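Local coordinates for protein putative adhesin (Parabacteroides distasonis, PDB 3LJY) that is of unknown function but, as a putative lipoprotein with an auto-transporter-like adhesin head domain, probably takes part in cell adhesion, at residues 109-114 with 127-132; 145-150 with 167-172. One frame throughout, in Å; residues are numbered along the deposited sequence.

Interaction 1 (109-114 with 127-132); sequences DETVIK and VTVGKL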
ATOM      1  N   ASP A 109     -11.901 -10.903   0.865  1.00 46.10           N
ATOM      2  CA  ASP A 109     -13.081 -10.032   0.895  1.00 45.61           C
ATOM      3  C   ASP A 109     -12.676  -8.571   0.769  1.00 47.10           C
ATOM      4  O   ASP A 109     -13.034  -7.904  -0.177  1.00 46.46           O
ATOM      5  CB  ASP A 109     -13.857 -10.287   2.206  1.00 45.05           C
ATOM      6  CG  ASP A 109     -14.988  -9.314   2.458  1.00 46.35           C
ATOM      7  OD1 ASP A 109     -15.507  -8.685   1.518  1.00 50.67           O
ATOM      8  OD2 ASP A 109     -15.378  -9.204   3.630  1.00 45.29           O
ATOM      9  N   GLU A 110     -11.907  -8.100   1.739  1.00 49.23           N
ATOM     10  CA  GLU A 110     -11.477  -6.706   1.814  1.00 51.63           C
ATOM     11  C   GLU A 110     -10.065  -6.637   2.327  1.00 51.65           C
ATOM     12  O   GLU A 110      -9.711  -7.369   3.265  1.00 53.37           O
ATOM     13  CB  GLU A 110     -12.314  -5.893   2.797  1.00 51.00           C
ATOM     14  CG  GLU A 110     -13.677  -5.599   2.307  1.00 56.17           C
ATOM     15  CD  GLU A 110     -14.372  -4.507   3.080  1.00 59.77           C
ATOM     16  OE1 GLU A 110     -13.668  -3.813   3.867  1.00 62.38           O
ATOM     17  OE2 GLU A 110     -15.611  -4.354   2.880  1.00 61.03           O
ATOM     18  N   THR A 111      -9.266  -5.762   1.720  1.00 49.50           N
ATOM     19  CA  THR A 111      -7.909  -5.452   2.218  1.00 46.86           C
ATOM     20  C   THR A 111      -7.792  -3.941   2.333  1.00 45.60           C
ATOM     21  O   THR A 111      -8.101  -3.228   1.381  1.00 44.67           O
ATOM     22  CB  THR A 111      -6.793  -6.036   1.278  1.00 48.45           C
ATOM     23  OG1 THR A 111      -6.861  -7.476   1.301  1.00 45.95           O
ATOM     24  CG2 THR A 111      -5.348  -5.563   1.700  1.00 44.66           C
ATOM     25  N   VAL A 112      -7.431  -3.463   3.525  1.00 44.46           N
ATOM     26  CA  VAL A 112      -7.205  -2.047   3.789  1.00 43.85           C
ATOM     27  C   VAL A 112      -5.738  -1.818   4.073  1.00 44.91           C
ATOM     28  O   VAL A 112      -5.218  -2.391   5.010  1.00 45.75           O
ATOM     29  CB  VAL A 112      -7.993  -1.555   5.039  1.00 44.05           C
ATOM     30  CG1 VAL A 112      -7.743  -0.064   5.281  1.00 41.48           C
ATOM     31  CG2 VAL A 112      -9.466  -1.809   4.872  1.00 40.42           C
ATOM     32  N   ILE A 113      -5.058  -0.998   3.273  1.00 44.84           N
ATOM     33  CA  ILE A 113      -3.651  -0.693   3.515  1.00 42.92           C
ATOM     34  C   ILE A 113      -3.471   0.804   3.786  1.00 43.05           C
ATOM     35  O   ILE A 113      -3.978   1.653   3.050  1.00 40.91           O
ATOM     36  CB  ILE A 113      -2.696  -1.111   2.331  1.00 43.95           C
ATOM     37  CG1 ILE A 113      -3.026  -2.514   1.837  1.00 43.90           C
ATOM     38  CG2 ILE A 113      -1.151  -0.977   2.746  1.00 39.38           C
ATOM     39  CD1 ILE A 113      -2.028  -3.064   0.871  1.00 43.70           C
ATOM     40  N   LYS A 114      -2.742   1.114   4.841  1.00 42.00           N
ATOM     41  CA  LYS A 114      -2.435   2.472   5.178  1.00 44.79           C
ATOM     42  C   LYS A 114      -0.933   2.615   5.215  1.00 45.77           C
ATOM     43  O   LYS A 114      -0.271   1.864   5.946  1.00 44.99           O
ATOM     44  CB  LYS A 114      -2.994   2.812   6.549  1.00 45.83           C
ATOM     45  CG  LYS A 114      -4.470   2.916   6.530  1.00 54.50           C
ATOM     46  CD  LYS A 114      -5.084   2.817   7.927  1.00 62.52           C
ATOM     47  CE  LYS A 114      -6.595   2.658   7.812  1.00 65.45           C
ATOM     48  NZ  LYS A 114      -7.207   3.684   6.881  1.00 68.87           N
ATOM     49  N   VAL A 127      -4.218  -9.063  -7.249  1.00 45.34           N
ATOM     50  CA  VAL A 127      -5.064  -8.881  -6.064  1.00 43.62           C
ATOM     51  C   VAL A 127      -6.507  -9.038  -6.492  1.00 43.61           C
ATOM     52  O   VAL A 127      -7.035  -8.183  -7.200  1.00 45.94           O
ATOM     53  CB  VAL A 127      -4.844  -7.497  -5.393  1.00 43.07           C
ATOM     54  CG1 VAL A 127      -5.784  -7.297  -4.201  1.00 40.27           C
ATOM     55  CG2 VAL A 127      -3.377  -7.363  -4.901  1.00 41.37           C
ATOM     56  N   THR A 128      -7.145 -10.134  -6.077  1.00 43.47           N
ATOM     57  CA  THR A 128      -8.552 -10.409  -6.412  1.00 43.42           C
ATOM     58  C   THR A 128      -9.399 -10.264  -5.156  1.00 43.60           C
ATOM     59  O   THR A 128      -9.450 -11.152  -4.349  1.00 44.95           O
ATOM     60  CB  THR A 128      -8.730 -11.801  -7.007  1.00 44.18           C
ATOM     61  OG1 THR A 128      -7.858 -11.938  -8.134  1.00 46.20           O
ATOM     62  CG2 THR A 128     -10.213 -12.057  -7.445  1.00 39.63           C
ATOM     63  N   VAL A 129     -10.041  -9.117  -4.970  1.00 43.54           N
ATOM     64  CA  VAL A 129     -10.732  -8.860  -3.709  1.00 42.54           C
ATOM     65  C   VAL A 129     -12.082  -8.210  -3.958  1.00 43.52           C
ATOM     66  O   VAL A 129     -12.334  -7.690  -5.033  1.00 47.32           O
ATOM     67  CB  VAL A 129      -9.871  -8.027  -2.698  1.00 41.54           C
ATOM     68  CG1 VAL A 129      -8.520  -8.775  -2.355  1.00 40.65           C
ATOM     69  CG2 VAL A 129      -9.589  -6.682  -3.218  1.00 36.16           C
ATOM     70  N   GLY A 130     -12.972  -8.258  -2.979  1.00 43.14           N
ATOM     71  CA  GLY A 130     -14.181  -7.474  -3.068  1.00 42.03           C
ATOM     72  C   GLY A 130     -13.809  -6.009  -3.050  1.00 43.21           C
ATOM     73  O   GLY A 130     -14.196  -5.259  -3.930  1.00 44.38           O
ATOM     74  N   LYS A 131     -13.058  -5.600  -2.030  1.00 43.52           N
ATOM     75  CA  LYS A 131     -12.643  -4.216  -1.874  1.00 44.54           C
ATOM     76  C   LYS A 131     -11.137  -4.077  -1.591  1.00 43.46           C
ATOM     77  O   LYS A 131     -10.574  -4.797  -0.757  1.00 40.83           O
ATOM     78  CB  LYS A 131     -13.430  -3.549  -0.755  1.00 46.37           C
ATOM     79  CG  LYS A 131     -13.555  -2.039  -0.936  1.00 50.69           C
ATOM     80  CD  LYS A 131     -13.359  -1.281   0.333  1.00 53.21           C
ATOM     81  CE  LYS A 131     -14.609  -0.728   0.863  1.00 54.77           C
ATOM     82  NZ  LYS A 131     -14.273   0.594   1.527  1.00 61.60           N
ATOM     83  N   LEU A 132     -10.484  -3.188  -2.332  1.00 43.92           N
ATOM     84  CA  LEU A 132      -9.127  -2.732  -1.986  1.00 43.49           C
ATOM     85  C   LEU A 132      -9.221  -1.254  -1.571  1.00 43.76           C
ATOM     86  O   LEU A 132      -9.730  -0.431  -2.326  1.00 43.92           O
ATOM     87  CB  LEU A 132      -8.132  -2.918  -3.147  1.00 43.01           C
ATOM     88  CG  LEU A 132      -6.641  -2.645  -2.812  1.00 44.84           C
ATOM     89  CD1 LEU A 132      -6.171  -3.561  -1.661  1.00 41.21           C
ATOM     90  CD2 LEU A 132      -5.738  -2.775  -4.040  1.00 36.91           C
TER
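Thr111 and Leu132 lie side by side on neighbouring parallel strands, on the buried side of the contact. Leu132 has CG anti to its backbone N (chi1 -172°), and this carries CD1 alongside the threonine, 3.9 Å from Thr111 CB and 3.6 Å from Thr111 O. Thr111 keeps OG1 beside its own backbone N, where it bonds to the carbonyl of Leu89, while its methyl CG2 stays with Leu132. The backbone is drawn together here by Thr111 N, which donates an almost straight bond (165°) to Lys131 O at 3.0 Å. At the corner, Asp109 O receives Lys131 N in its carbonyl plane at 3.0 Å and also a weak, bent bond from Gly130 N.

The opposite face is looser. Glu110 and Lys131 cross there through their aliphatic parts, Glu110 CG lying 3.7 Å from Lys131 CB. The lysine chain then bends repeatedly and takes NZ to a salt bridge with Glu153, leaving it 5.0 Å from Glu110 OE1, so any attraction between these two charges is probably modest. Buried Thr111 and Leu132 on one face, charged Glu110 and Lys131 on the other, and parallel strands in register, each following a turned corner, are characteristic of successive coils of a right-handed beta-helix of the pectate-lyase-like kind.

Interaction 2 (145-150 with 167-172); sequences NHLEAD and GNAKEG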
ATOM      1  N   ASN A 145       0.450  -3.899  -9.081  1.00 46.64           N
ATOM      2  CA  ASN A 145       0.664  -4.388 -10.434  1.00 46.03           C
ATOM      3  C   ASN A 145      -0.644  -4.799 -11.118  1.00 46.53           C
ATOM      4  O   ASN A 145      -0.840  -4.497 -12.283  1.00 46.91           O
ATOM      5  CB  ASN A 145       1.676  -5.552 -10.466  1.00 44.79           C
ATOM      6  CG  ASN A 145       3.121  -5.116 -10.165  1.00 45.98           C
ATOM      7  OD1 ASN A 145       3.441  -3.934 -10.045  1.00 44.02           O
ATOM      8  ND2 ASN A 145       3.998  -6.105 -10.010  1.00 48.23           N
ATOM      9  N   HIS A 146      -1.529  -5.504 -10.415  1.00 47.05           N
ATOM     10  CA  HIS A 146      -2.726  -6.019 -11.059  1.00 46.34           C
ATOM     11  C   HIS A 146      -3.876  -6.224 -10.053  1.00 46.54           C
ATOM     12  O   HIS A 146      -3.749  -6.973  -9.099  1.00 48.41           O
ATOM     13  CB  HIS A 146      -2.344  -7.280 -11.809  1.00 45.17           C
ATOM     14  CG  HIS A 146      -3.465  -7.928 -12.575  1.00 45.59           C
ATOM     15  ND1 HIS A 146      -3.456  -9.270 -12.896  1.00 48.03           N
ATOM     16  CD2 HIS A 146      -4.620  -7.431 -13.077  1.00 47.49           C
ATOM     17  CE1 HIS A 146      -4.557  -9.564 -13.565  1.00 47.97           C
ATOM     18  NE2 HIS A 146      -5.282  -8.468 -13.681  1.00 44.90           N
ATOM     19  N   LEU A 147      -4.985  -5.526 -10.263  1.00 46.38           N
ATOM     20  CA  LEU A 147      -6.167  -5.614  -9.394  1.00 44.85           C
ATOM     21  C   LEU A 147      -7.390  -6.145 -10.174  1.00 44.79           C
ATOM     22  O   LEU A 147      -7.609  -5.784 -11.321  1.00 45.33           O
ATOM     23  CB  LEU A 147      -6.478  -4.226  -8.790  1.00 45.74           C
ATOM     24  CG  LEU A 147      -7.679  -4.162  -7.807  1.00 46.15           C
ATOM     25  CD1 LEU A 147      -7.370  -4.838  -6.453  1.00 37.75           C
ATOM     26  CD2 LEU A 147      -8.194  -2.748  -7.627  1.00 37.67           C
ATOM     27  N   GLU A 148      -8.137  -7.052  -9.566  1.00 44.30           N
ATOM     28  CA  GLU A 148      -9.462  -7.432 -10.061  1.00 44.51           C
ATOM     29  C   GLU A 148     -10.434  -7.347  -8.870  1.00 43.13           C
ATOM     30  O   GLU A 148     -10.386  -8.151  -7.953  1.00 41.78           O
ATOM     31  CB  GLU A 148      -9.479  -8.827 -10.700  1.00 44.73           C
ATOM     32  CG  GLU A 148      -8.474  -9.042 -11.844  1.00 48.23           C
ATOM     33  CD  GLU A 148      -8.820  -8.346 -13.198  1.00 50.03           C
ATOM     34  OE1 GLU A 148      -9.989  -7.967 -13.471  1.00 48.99           O
ATOM     35  OE2 GLU A 148      -7.883  -8.213 -14.023  1.00 52.18           O
ATOM     36  N   ALA A 149     -11.269  -6.313  -8.874  1.00 43.84           N
ATOM     37  CA  ALA A 149     -12.022  -5.921  -7.676  1.00 44.42           C
ATOM     38  C   ALA A 149     -13.450  -5.528  -7.987  1.00 43.95           C
ATOM     39  O   ALA A 149     -13.784  -5.166  -9.118  1.00 45.44           O
ATOM     40  CB  ALA A 149     -11.297  -4.752  -6.921  1.00 40.92           C
ATOM     41  N   ASP A 150     -14.297  -5.603  -6.970  1.00 44.76           N
ATOM     42  CA  ASP A 150     -15.621  -5.009  -7.035  1.00 45.62           C
ATOM     43  C   ASP A 150     -15.519  -3.499  -6.798  1.00 45.39           C
ATOM     44  O   ASP A 150     -16.166  -2.705  -7.485  1.00 44.70           O
ATOM     45  CB  ASP A 150     -16.564  -5.696  -6.024  1.00 46.07           C
ATOM     46  CG  ASP A 150     -16.901  -7.142  -6.426  1.00 52.23           C
ATOM     47  OD1 ASP A 150     -17.265  -7.316  -7.607  1.00 58.33           O
ATOM     48  OD2 ASP A 150     -16.822  -8.103  -5.597  1.00 54.10           O
ATOM     49  N   GLY A 167      -5.765  -3.895 -14.693  1.00 46.88           N
ATOM     50  CA  GLY A 167      -6.875  -4.655 -14.129  1.00 45.99           C
ATOM     51  C   GLY A 167      -8.242  -4.024 -14.288  1.00 44.65           C
ATOM     52  O   GLY A 167      -8.473  -3.201 -15.182  1.00 45.80           O
ATOM     53  N   ASN A 168      -9.158  -4.448 -13.422  1.00 44.02           N
ATOM     54  CA  ASN A 168     -10.537  -3.981 -13.435  1.00 43.67           C
ATOM     55  C   ASN A 168     -11.024  -3.737 -12.010  1.00 43.87           C
ATOM     56  O   ASN A 168     -10.674  -4.471 -11.107  1.00 42.75           O
ATOM     57  CB  ASN A 168     -11.487  -5.010 -14.076  1.00 44.62           C
ATOM     58  CG  ASN A 168     -11.123  -5.358 -15.513  1.00 45.15           C
ATOM     59  OD1 ASN A 168     -11.523  -4.677 -16.473  1.00 46.03           O
ATOM     60  ND2 ASN A 168     -10.378  -6.436 -15.667  1.00 43.19           N
ATOM     61  N   ALA A 169     -11.835  -2.694 -11.827  1.00 44.31           N
ATOM     62  CA  ALA A 169     -12.627  -2.496 -10.589  1.00 45.57           C
ATOM     63  C   ALA A 169     -14.010  -2.059 -10.994  1.00 45.41           C
ATOM     64  O   ALA A 169     -14.131  -1.094 -11.711  1.00 48.76           O
ATOM     65  CB  ALA A 169     -11.986  -1.419  -9.647  1.00 40.99           C
ATOM     66  N   LYS A 170     -15.055  -2.722 -10.525  1.00 46.53           N
ATOM     67  CA  LYS A 170     -16.415  -2.346 -10.936  1.00 47.75           C
ATOM     68  C   LYS A 170     -16.825  -0.898 -10.562  1.00 46.96           C
ATOM     69  O   LYS A 170     -17.554  -0.235 -11.311  1.00 46.42           O
ATOM     70  CB  LYS A 170     -17.429  -3.307 -10.341  1.00 46.35           C
ATOM     71  CG  LYS A 170     -17.451  -4.618 -10.988  1.00 49.92           C
ATOM     72  CD  LYS A 170     -18.472  -5.517 -10.335  1.00 52.94           C
ATOM     73  CE  LYS A 170     -18.102  -6.986 -10.556  1.00 56.94           C
ATOM     74  NZ  LYS A 170     -17.847  -7.319 -12.000  1.00 59.75           N
ATOM     75  N   GLU A 171     -16.391  -0.450  -9.391  1.00 46.30           N
ATOM     76  CA  GLU A 171     -16.651   0.905  -8.914  1.00 47.75           C
ATOM     77  C   GLU A 171     -15.391   1.465  -8.294  1.00 45.31           C
ATOM     78  O   GLU A 171     -14.568   0.714  -7.803  1.00 43.02           O
ATOM     79  CB  GLU A 171     -17.741   0.924  -7.854  1.00 48.88           C
ATOM     80  CG  GLU A 171     -19.036   0.347  -8.297  1.00 54.13           C
ATOM     81  CD  GLU A 171     -20.178   0.667  -7.355  1.00 59.65           C
ATOM     82  OE1 GLU A 171     -19.941   1.138  -6.210  1.00 64.41           O
ATOM     83  OE2 GLU A 171     -21.329   0.453  -7.784  1.00 67.05           O
ATOM     84  N   GLY A 172     -15.264   2.785  -8.280  1.00 45.04           N
ATOM     85  CA  GLY A 172     -14.074   3.435  -7.739  1.00 45.36           C
ATOM     86  C   GLY A 172     -14.358   4.788  -7.149  1.00 45.03           C
ATOM     87  O   GLY A 172     -15.140   5.503  -7.685  1.00 44.23           O
TER
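Strands 147-149 and 167-169 run parallel with their short axes 25° apart, and backbone bonds alternate from Asn168 N to Leu147 O (2.9 Å), Ala149 N to Asn168 O and Lys170 N to Ala149 O, with Glu171 N to Asp150 O continuing past the corner. Glu148 and Asn168 stand side by side on the outer face. Asn168 ND2 gives a short, straight bond (2.7 Å, 165°) to the syn lone pair of Glu148 OE1, which lies close to the amide plane although carboxylate and amide are turned 45° apart. A bend at chi2 folds the glutamate back, so that OE2 accepts His146 NE2 through its anti lone pair at 2.6 Å. The carboxylate is thus gripped at both oxygens, and its rotation is probably fixed. The imidazole edge meets Gly167, CD2 lying 3.7 Å from its CA. On the inner face Ala149 CB and Ala169 CB sit 4.4 Å apart. Near the corner Lys170 lies alongside Asp150, but NZ stays 4.4 Å from OD1, beyond a salt bridge. His146 ND1 is held by Thr126 OG1, Ile152 of strand 151-156 packs against Leu147 and Ala169, and strand 188-189 touches Asn168 and Ala169.

How the interactions relate
Both contacts join successive coils of one solenoid and are coupled through strand 127-129, which pairs with strand 147-149: Val127 N and O probably bond to His146 O and Glu148 N, both at 2.8 Å. Their centres lie about 10 Å apart. Interaction 1 is the more buried, its centre about 10 Å from the centre of the chain, and straddles the corner into the long face of strands 110-115 and 131-136; interaction 2, a surface contact with its centre about 15 Å from it, lies mainly on the short face before the equivalent corner one coil further on. Leu147 touches Val127 and Leu132, carrying the apolar interior from one to the other. Across interaction 1 the hydrogen bonds are all backbone, whereas interaction 2 adds a side-chain amide-carboxylate bond.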